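Local coordinates for NEQ263 (Nanoarchaeum equitans Kin4-M, PDB 5BN3), which probably binds ATP as one of the two kinds of subunit that form the catalytic core of an archaeal ATP synthase, at residues K5-A10 / L40-D45; Y201-A206 / A260-R265; D233-I238 / G250-L255. All blocks are in the same frame, centred on the assembly; numbering follows the deposited sequence.

Contact 1 (5-10 with 40-45) joins two strands of the antiparallel sheet in the N-terminal domain. Contacts 2 (201-206 with 260-265) and 3 (233-238 with 250-255) belong to the P-loop nucleotide-binding domain, where contact 3 is nested in the chain loop that contact 2 closes. Helix 228-241 of contact 3 and helix 255-263 of contact 2 follow each other in sequence, and the contact centres lie about 15 Å apart. Contact 1 comes first along the chain, centre to centre about 17 Å from contact 3 and about 22 Å from contact 2. Leu42 CD1 packs on Ile238 CG1 at 3.5 Å, so contacts 1 and 3 meet where the two domains join.

Contact 1: K5-A10 / L40-D45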
loop_
_atom_site.group_PDB
_atom_site.type_symbol
_atom_site.label_atom_id
_atom_site.label_comp_id
_atom_site.label_asym_id
_atom_site.label_seq_id
_atom_site.Cartn_x
_atom_site.Cartn_y
_atom_site.Cartn_z
ATOM N N LYS B 5 16.147 25.754 14.718
ATOM C CA LYS B 5 14.729 25.559 14.444
ATOM C C LYS B 5 14.204 24.596 15.490
ATOM O O LYS B 5 14.243 23.380 15.290
ATOM C CB LYS B 5 14.464 25.028 13.034
ATOM C CG LYS B 5 12.969 24.940 12.733
ATOM C CD LYS B 5 12.672 24.652 11.277
ATOM C CE LYS B 5 11.170 24.625 11.048
ATOM N NZ LYS B 5 10.487 23.647 11.937
ATOM N N PRO B 6 13.722 25.146 16.617
ATOM C CA PRO B 6 13.328 24.401 17.818
ATOM C C PRO B 6 12.490 23.169 17.497
ATOM O O PRO B 6 11.599 23.243 16.648
ATOM C CB PRO B 6 12.494 25.420 18.597
ATOM C CG PRO B 6 13.073 26.736 18.204
ATOM C CD PRO B 6 13.454 26.590 16.754
ATOM N N PRO B 7 12.770 22.044 18.173
ATOM C CA PRO B 7 13.763 21.933 19.247
ATOM C C PRO B 7 15.187 21.660 18.756
ATOM O O PRO B 7 16.030 21.284 19.572
ATOM C CB PRO B 7 13.262 20.722 20.036
ATOM C CG PRO B 7 12.656 19.848 18.986
ATOM C CD PRO B 7 12.052 20.775 17.957
ATOM N N LEU B 8 15.456 21.842 17.465
ATOM C CA LEU B 8 16.770 21.493 16.920
ATOM C C LEU B 8 17.730 22.678 16.800
ATOM O O LEU B 8 17.355 23.754 16.330
ATOM C CB LEU B 8 16.629 20.814 15.553
ATOM C CG LEU B 8 17.930 20.297 14.930
ATOM C CD1 LEU B 8 18.491 19.154 15.752
ATOM C CD2 LEU B 8 17.729 19.863 13.486
ATOM N N ILE B 9 18.970 22.468 17.237
ATOM C CA ILE B 9 20.050 23.412 16.970
ATOM C C ILE B 9 21.225 22.707 16.296
ATOM O O ILE B 9 21.551 21.565 16.625
ATOM C CB ILE B 9 20.532 24.159 18.244
ATOM C CG1 ILE B 9 21.116 23.189 19.273
ATOM C CG2 ILE B 9 19.399 24.963 18.856
ATOM C CD1 ILE B 9 21.696 23.876 20.504
ATOM N N ALA B 10 21.836 23.384 15.327
ATOM C CA ALA B 10 23.062 22.894 14.709
ATOM C C ALA B 10 24.206 23.744 15.231
ATOM O O ALA B 10 24.120 24.975 15.239
ATOM C CB ALA B 10 22.982 22.980 13.202
ATOM N N LEU B 40 24.568 18.181 16.042
ATOM C CA LEU B 40 23.154 18.523 16.111
ATOM C C LEU B 40 22.700 18.271 17.541
ATOM O O LEU B 40 23.066 17.258 18.138
ATOM C CB LEU B 40 22.331 17.675 15.138
ATOM C CG LEU B 40 22.624 17.795 13.640
ATOM C CD1 LEU B 40 21.614 17.006 12.811
ATOM C CD2 LEU B 40 22.644 19.247 13.205
ATOM N N ALA B 41 21.921 19.190 18.101
ATOM C CA ALA B 41 21.457 19.032 19.474
ATOM C C ALA B 41 19.960 19.280 19.627
ATOM O O ALA B 41 19.368 20.060 18.879
ATOM C CB ALA B 41 22.246 19.928 20.413
ATOM N N LEU B 42 19.357 18.611 20.606
ATOM C CA LEU B 42 17.937 18.778 20.895
ATOM C C LEU B 42 17.737 19.536 22.198
ATOM O O LEU B 42 18.205 19.106 23.253
ATOM C CB LEU B 42 17.236 17.421 20.988
ATOM C CG LEU B 42 16.929 16.718 19.670
ATOM C CD1 LEU B 42 16.151 15.443 19.910
ATOM C CD2 LEU B 42 16.145 17.644 18.776
ATOM N N LEU B 43 17.030 20.658 22.117
ATOM C CA LEU B 43 16.758 21.486 23.285
ATOM C C LEU B 43 15.838 20.776 24.275
ATOM O O LEU B 43 14.930 20.043 23.879
ATOM C CB LEU B 43 16.140 22.817 22.850
ATOM C CG LEU B 43 17.011 23.668 21.923
ATOM C CD1 LEU B 43 16.224 24.832 21.349
ATOM C CD2 LEU B 43 18.225 24.172 22.672
ATOM N N PHE B 44 16.092 20.990 25.562
ATOM C CA PHE B 44 15.248 20.444 26.620
ATOM C C PHE B 44 13.863 21.075 26.572
ATOM O O PHE B 44 12.857 20.401 26.796
ATOM C CB PHE B 44 15.880 20.699 27.992
ATOM C CG PHE B 44 16.891 19.665 28.403
ATOM C CD1 PHE B 44 17.788 19.142 27.484
ATOM C CD2 PHE B 44 16.956 19.232 29.719
ATOM C CE1 PHE B 44 18.721 18.197 27.865
ATOM C CE2 PHE B 44 17.890 18.287 30.108
ATOM C CZ PHE B 44 18.773 17.770 29.180
ATOM N N ASP B 45 13.816 22.370 26.274
ATOM C CA ASP B 45 12.551 23.097 26.233
ATOM C C ASP B 45 12.604 24.309 25.310
ATOM O O ASP B 45 13.591 24.520 24.605
ATOM C CB ASP B 45 12.138 23.528 27.641
ATOM C CG ASP B 45 13.288 24.120 28.431
ATOM O OD1 ASP B 45 14.259 24.596 27.810
ATOM O OD2 ASP B 45 13.220 24.109 29.678
#
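Ile9 and Ala41 face each other as an antiparallel hydrogen-bonded pair, in which Ile9 N donates to Ala41 O (2.9 Å) and Ala41 N to Ile9 O (2.8 Å). Their side chains lie on the same face of the sheet, where Ile9 CG1 rests on Ala41 CB at 3.6 Å. With chi1 at 63°, CG1 sits between the backbone N and the carbonyl carbon, which puts that branch over the small alanine while CG2 turns to the neighbouring Leu43. Ile9 CG2 reaches Leu43 CD1 at 4.0 Å, and the two side chains cross at about a right angle, Leu43 CD2 also touching the CD1 end of the isoleucine. These strands, 8-12 and 38-43, are adjacent in the antiparallel sheet of the NeqB N-terminal domain; strand 3-5 flanks the first and strand 28-35 the second. The pairing runs on past the start of the first strand, since Leu43 N bonds almost straight to Pro7 O (174° at the hydrogen), just after the cis peptide that precedes Pro7. On the other face stand Leu8, Ala10, Leu40 and Leu42. Leu8 holds CG anti to the backbone N (chi1 -175°), and its CD1 leans across the neighbouring strand, to 3.4 Å from Ala41 O and 4.1 Å from Leu42 CD2. Leu42 CD2 also meets the ring of Pro7 at CG; there the two side chains run side by side and point the same way. Farther along, Leu40 lays CD2 against Ala10 CB at 3.7 Å. Leu42 also packs on Leu241 of helix 228-241, whereas Pro7 packs on Arg351 of the V-type ATP synthase alpha chain.

Contact 2: Y201-A206 / A260-R265; sequences YTPRVA and ASIYER
Apolar packing between Pro203 and Ile262 brings helix 196-215 up against the end of helix 255-263. The delta methyl does the touching: Ile262 CD1 lies 3.5 Å from Pro203 CG and 4.0 Å from Pro203 CB, with the two side chains set obliquely. Ile262 has CG1 anti to its carbonyl carbon (chi1 -69°) and an extended second torsion (chi2 -178°), so its far end is carried straight out to the proline ring. Helix 196-215 is kinked here, the backbone N of Pro203 and of Arg204 making no bond to the preceding turn.

The polar groups approach without bonding across the contact. Arg204 stretches from CG to NE and brings NH2 to 3.7 Å from Ser261 OG. Asp258, one turn back in the helix of Ser261, is a shared partner of the two side chains, its carboxylate forming a salt bridge with Arg204 NH2 and its backbone O a hydrogen bond with Ser261 OG, while Arg204 NH1 bonds to Ile200 O and Tyr231 OH.

Like charges also come near each other. Arg265 bends at its third torsion (chi3 78°), which swings the guanidinium beside the backbone of helix 196-215, NH1 lying 3.8 Å from Arg204 O. Arg265 NH1 is instead bonded to Ile94 O, and Arg265 NH2 forms a salt bridge with Glu211. Arg204 NE and Arg265 NH1 stand 5.5 Å apart, a proximity that the carboxylate partners of the two arginines probably offset. Pro203 rests on Ile162 of strand 156-162, so the contact joins neighbouring helices beside the parallel strands of the P-loop NTPase core.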
loop_
_atom_site.group_PDB
_atom_site.type_symbol
_atom_site.label_atom_id
_atom_site.label_comp_id
_atom_site.label_asym_id
_atom_site.label_seq_id
_atom_site.Cartn_x
_atom_site.Cartn_y
_atom_site.Cartn_z
ATOM N N TYR B 201 13.190 10.384 27.282
ATOM C CA TYR B 201 13.934 10.259 28.535
ATOM C C TYR B 201 13.034 9.863 29.706
ATOM O O TYR B 201 13.508 9.315 30.699
ATOM C CB TYR B 201 14.683 11.558 28.859
ATOM C CG TYR B 201 16.020 11.690 28.165
ATOM C CD1 TYR B 201 16.390 10.814 27.154
ATOM C CD2 TYR B 201 16.921 12.677 28.536
ATOM C CE1 TYR B 201 17.614 10.928 26.524
ATOM C CE2 TYR B 201 18.149 12.795 27.914
ATOM C CZ TYR B 201 18.490 11.919 26.910
ATOM O OH TYR B 201 19.711 12.033 26.286
ATOM N N THR B 202 11.738 10.137 29.579
ATOM C CA THR B 202 10.781 9.833 30.649
ATOM C C THR B 202 10.830 8.375 31.131
ATOM O O THR B 202 10.990 8.134 32.327
ATOM C CB THR B 202 9.333 10.229 30.263
ATOM O OG1 THR B 202 9.289 11.625 29.946
ATOM C CG2 THR B 202 8.376 9.939 31.400
ATOM N N PRO B 203 10.708 7.397 30.210
ATOM C CA PRO B 203 10.766 6.027 30.727
ATOM C C PRO B 203 12.169 5.644 31.183
ATOM O O PRO B 203 12.304 4.745 32.006
ATOM C CB PRO B 203 10.356 5.181 29.518
ATOM C CG PRO B 203 10.759 6.002 28.339
ATOM C CD PRO B 203 10.495 7.421 28.748
ATOM N N ARG B 204 13.193 6.309 30.654
ATOM C CA ARG B 204 14.574 5.990 31.013
ATOM C C ARG B 204 14.939 6.428 32.431
ATOM O O ARG B 204 15.603 5.689 33.160
ATOM C CB ARG B 204 15.548 6.587 29.989
ATOM C CG ARG B 204 15.589 5.830 28.664
ATOM C CD ARG B 204 16.489 6.509 27.644
ATOM N NE ARG B 204 16.766 5.641 26.499
ATOM C CZ ARG B 204 16.006 5.567 25.411
ATOM N NH1 ARG B 204 14.917 6.314 25.308
ATOM N NH2 ARG B 204 16.337 4.746 24.425
ATOM N N VAL B 205 14.509 7.624 32.827
ATOM C CA VAL B 205 14.773 8.084 34.188
ATOM C C VAL B 205 13.935 7.290 35.191
ATOM O O VAL B 205 14.390 6.998 36.295
ATOM C CB VAL B 205 14.557 9.620 34.364
ATOM C CG1 VAL B 205 15.306 10.393 33.293
ATOM C CG2 VAL B 205 13.086 9.980 34.318
ATOM N N ALA B 206 12.720 6.925 34.791
ATOM C CA ALA B 206 11.831 6.145 35.646
ATOM C C ALA B 206 12.383 4.745 35.897
ATOM O O ALA B 206 12.309 4.225 37.014
ATOM C CB ALA B 206 10.447 6.062 35.026
ATOM N N ALA B 260 12.882 -2.383 23.114
ATOM C CA ALA B 260 13.441 -3.443 23.943
ATOM C C ALA B 260 14.379 -2.884 25.003
ATOM O O ALA B 260 14.431 -3.392 26.121
ATOM C CB ALA B 260 14.162 -4.452 23.085
ATOM N N SER B 261 15.119 -1.834 24.652
ATOM C CA SER B 261 16.056 -1.214 25.588
ATOM C C SER B 261 15.319 -0.591 26.771
ATOM O O SER B 261 15.931 -0.199 27.763
ATOM C CB SER B 261 16.909 -0.158 24.883
ATOM O OG SER B 261 16.187 1.047 24.712
ATOM N N ILE B 262 13.996 -0.504 26.653
ATOM C CA ILE B 262 13.143 -0.058 27.746
ATOM C C ILE B 262 12.459 -1.243 28.435
ATOM O O ILE B 262 12.571 -1.406 29.650
ATOM C CB ILE B 262 12.086 0.932 27.231
ATOM C CG1 ILE B 262 12.759 2.237 26.809
ATOM C CG2 ILE B 262 11.036 1.214 28.286
ATOM C CD1 ILE B 262 11.791 3.261 26.335
ATOM N N TYR B 263 11.756 -2.065 27.656
ATOM C CA TYR B 263 10.974 -3.177 28.206
ATOM C C TYR B 263 11.822 -4.207 28.958
ATOM O O TYR B 263 11.372 -4.776 29.954
ATOM C CB TYR B 263 10.190 -3.881 27.093
ATOM C CG TYR B 263 9.174 -3.022 26.370
ATOM C CD1 TYR B 263 8.572 -1.936 26.992
ATOM C CD2 TYR B 263 8.812 -3.307 25.061
ATOM C CE1 TYR B 263 7.638 -1.160 26.323
ATOM C CE2 TYR B 263 7.882 -2.538 24.389
ATOM C CZ TYR B 263 7.300 -1.469 25.023
ATOM O OH TYR B 263 6.375 -0.708 24.348
ATOM N N GLU B 264 13.039 -4.449 28.481
ATOM C CA GLU B 264 13.908 -5.466 29.079
ATOM C C GLU B 264 14.595 -5.002 30.361
ATOM O O GLU B 264 15.295 -5.780 31.013
ATOM C CB GLU B 264 14.946 -5.959 28.064
ATOM C CG GLU B 264 14.361 -6.831 26.958
ATOM C CD GLU B 264 14.103 -8.262 27.403
ATOM O OE1 GLU B 264 13.047 -8.820 27.035
ATOM O OE2 GLU B 264 14.961 -8.842 28.103
ATOM N N ARG B 265 14.396 -3.738 30.720
ATOM C CA ARG B 265 14.869 -3.238 32.009
ATOM C C ARG B 265 13.810 -3.541 33.060
ATOM O O ARG B 265 13.255 -2.644 33.700
ATOM C CB ARG B 265 15.175 -1.739 31.941
ATOM C CG ARG B 265 16.354 -1.405 31.030
ATOM C CD ARG B 265 16.561 0.095 30.898
ATOM N NE ARG B 265 17.224 0.679 32.063
ATOM C CZ ARG B 265 17.486 1.976 32.202
ATOM N NH1 ARG B 265 17.137 2.830 31.251
ATOM N NH2 ARG B 265 18.092 2.418 33.293
#

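Contact 3: D233-I238 / G250-L255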
loop_
_atom_site.group_PDB
_atom_site.type_symbol
_atom_site.label_atom_id
_atom_site.label_comp_id
_atom_site.label_asym_id
_atom_site.label_seq_id
_atom_site.Cartn_x
_atom_site.Cartn_y
_atom_site.Cartn_z
ATOM N N ASP B 233 6.304 7.932 18.750
ATOM C CA ASP B 233 6.131 9.153 17.970
ATOM C C ASP B 233 7.284 10.123 18.216
ATOM O O ASP B 233 7.795 10.749 17.287
ATOM C CB ASP B 233 4.797 9.818 18.320
ATOM C CG ASP B 233 4.548 11.083 17.523
ATOM O OD1 ASP B 233 5.071 12.150 17.912
ATOM O OD2 ASP B 233 3.820 11.020 16.507
ATOM N N ALA B 234 7.688 10.242 19.474
ATOM C CA ALA B 234 8.805 11.104 19.838
ATOM C C ALA B 234 10.115 10.577 19.258
ATOM O O ALA B 234 10.953 11.354 18.796
ATOM C CB ALA B 234 8.900 11.231 21.343
ATOM N N LEU B 235 10.291 9.258 19.286
ATOM C CA LEU B 235 11.484 8.634 18.722
ATOM C C LEU B 235 11.573 8.884 17.220
ATOM O O LEU B 235 12.657 9.114 16.682
ATOM C CB LEU B 235 11.493 7.127 19.007
ATOM C CG LEU B 235 12.847 6.435 18.837
ATOM C CD1 LEU B 235 13.799 6.869 19.939
ATOM C CD2 LEU B 235 12.709 4.918 18.813
ATOM N N ARG B 236 10.427 8.839 16.549
ATOM C CA ARG B 236 10.364 9.100 15.115
ATOM C C ARG B 236 10.683 10.557 14.819
ATOM O O ARG B 236 11.309 10.876 13.805
ATOM C CB ARG B 236 8.975 8.745 14.577
ATOM C CG ARG B 236 8.766 9.084 13.111
ATOM C CD ARG B 236 7.426 8.566 12.614
ATOM N NE ARG B 236 6.304 9.147 13.350
ATOM C CZ ARG B 236 5.035 8.782 13.190
ATOM N NH1 ARG B 236 4.720 7.833 12.320
ATOM N NH2 ARG B 236 4.084 9.362 13.905
ATOM N N GLU B 237 10.244 11.441 15.706
ATOM C CA GLU B 237 10.500 12.863 15.545
ATOM C C GLU B 237 12.004 13.136 15.562
ATOM O O GLU B 237 12.525 13.868 14.718
ATOM C CB GLU B 237 9.790 13.650 16.645
ATOM C CG GLU B 237 9.900 15.146 16.482
ATOM C CD GLU B 237 9.003 15.908 17.431
ATOM O OE1 GLU B 237 8.184 15.276 18.137
ATOM O OE2 GLU B 237 9.113 17.149 17.468
ATOM N N ILE B 238 12.692 12.525 16.521
ATOM C CA ILE B 238 14.141 12.643 16.642
ATOM C C ILE B 238 14.854 11.969 15.475
ATOM O O ILE B 238 15.800 12.521 14.913
ATOM C CB ILE B 238 14.629 12.034 17.971
ATOM C CG1 ILE B 238 13.975 12.766 19.144
ATOM C CG2 ILE B 238 16.145 12.097 18.074
ATOM C CD1 ILE B 238 14.323 12.202 20.495
ATOM N N GLY B 250 7.444 5.902 8.659
ATOM C CA GLY B 250 8.356 6.917 9.153
ATOM C C GLY B 250 9.111 6.525 10.411
ATOM O O GLY B 250 10.096 7.176 10.769
ATOM N N TYR B 251 8.652 5.475 11.090
ATOM C CA TYR B 251 9.316 5.009 12.305
ATOM C C TYR B 251 10.728 4.521 11.989
ATOM O O TYR B 251 10.955 3.920 10.936
ATOM C CB TYR B 251 8.505 3.895 12.973
ATOM C CG TYR B 251 7.182 4.354 13.551
ATOM C CD1 TYR B 251 7.134 5.114 14.711
ATOM C CD2 TYR B 251 5.982 4.015 12.944
ATOM C CE1 TYR B 251 5.927 5.529 15.245
ATOM C CE2 TYR B 251 4.774 4.421 13.470
ATOM C CZ TYR B 251 4.754 5.177 14.617
ATOM O OH TYR B 251 3.549 5.582 15.136
ATOM N N PRO B 252 11.682 4.784 12.896
ATOM C CA PRO B 252 13.077 4.389 12.664
ATOM C C PRO B 252 13.246 2.876 12.567
ATOM O O PRO B 252 12.468 2.124 13.159
ATOM C CB PRO B 252 13.810 4.925 13.902
ATOM C CG PRO B 252 12.746 5.114 14.938
ATOM C CD PRO B 252 11.509 5.489 14.178
ATOM N N ALA B 253 14.261 2.444 11.828
ATOM C CA ALA B 253 14.527 1.026 11.611
ATOM C C ALA B 253 14.834 0.269 12.900
ATOM O O ALA B 253 14.606 -0.940 12.990
ATOM C CB ALA B 253 15.669 0.870 10.630
ATOM N N TYR B 254 15.357 0.982 13.893
ATOM C CA TYR B 254 15.753 0.375 15.159
ATOM C C TYR B 254 14.661 0.455 16.227
ATOM O O TYR B 254 14.949 0.319 17.413
ATOM C CB TYR B 254 17.033 1.038 15.675
ATOM C CG TYR B 254 16.973 2.546 15.687
ATOM C CD1 TYR B 254 16.409 3.231 16.753
ATOM C CD2 TYR B 254 17.485 3.285 14.634
ATOM C CE1 TYR B 254 16.354 4.606 16.766
ATOM C CE2 TYR B 254 17.438 4.655 14.639
ATOM C CZ TYR B 254 16.871 5.313 15.705
ATOM O OH TYR B 254 16.820 6.688 15.710
ATOM N N LEU B 255 13.414 0.670 15.809
ATOM C CA LEU B 255 12.306 0.821 16.756
ATOM C C LEU B 255 12.175 -0.368 17.711
ATOM O O LEU B 255 11.986 -0.182 18.911
ATOM C CB LEU B 255 10.982 1.067 16.022
ATOM C CG LEU B 255 9.756 1.256 16.923
ATOM C CD1 LEU B 255 9.983 2.396 17.900
ATOM C CD2 LEU B 255 8.501 1.510 16.103
HETATM O O HOH W 1 15.615 8.396 17.184
#
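A stack of Arg236 on Tyr251, backed by apolar contacts, holds helix 228-241 against the loop leading to helix 255-263 in the P-loop nucleotide-binding domain. The Arg236 guanidinium lies flat on the Tyr251 ring, a cation-pi contact with planes 15° apart and Arg236 CZ 4.2 Å from the ring centroid. Arg236 NH1 sits over the rim of the ring, 3.5 Å from Tyr251 CZ. A bend at chi3 (60°) folds the end of the arginine over the ring, while NH2 forms a salt bridge with Asp233 OD2 at 3.1 Å, meeting it from above the carboxylate plane. Arg236 NH1 is bonded to Arg249 O and salt-bridged to Glu342 of the V-type ATP synthase alpha chain. A methionine in its place would probably leave Asp233 and that Glu342 without their positive mate and deprive the tyrosine face of its cation. Arg236 CG and CD pass close to the backbone of Gly250. Leu235 CD2 touches Pro252 CG (3.9 Å) and Leu255 CD1 (3.8 Å). Tyr254 OH, also bonded to Glu244, meets a water at 2.6 Å that donates to Leu235 O.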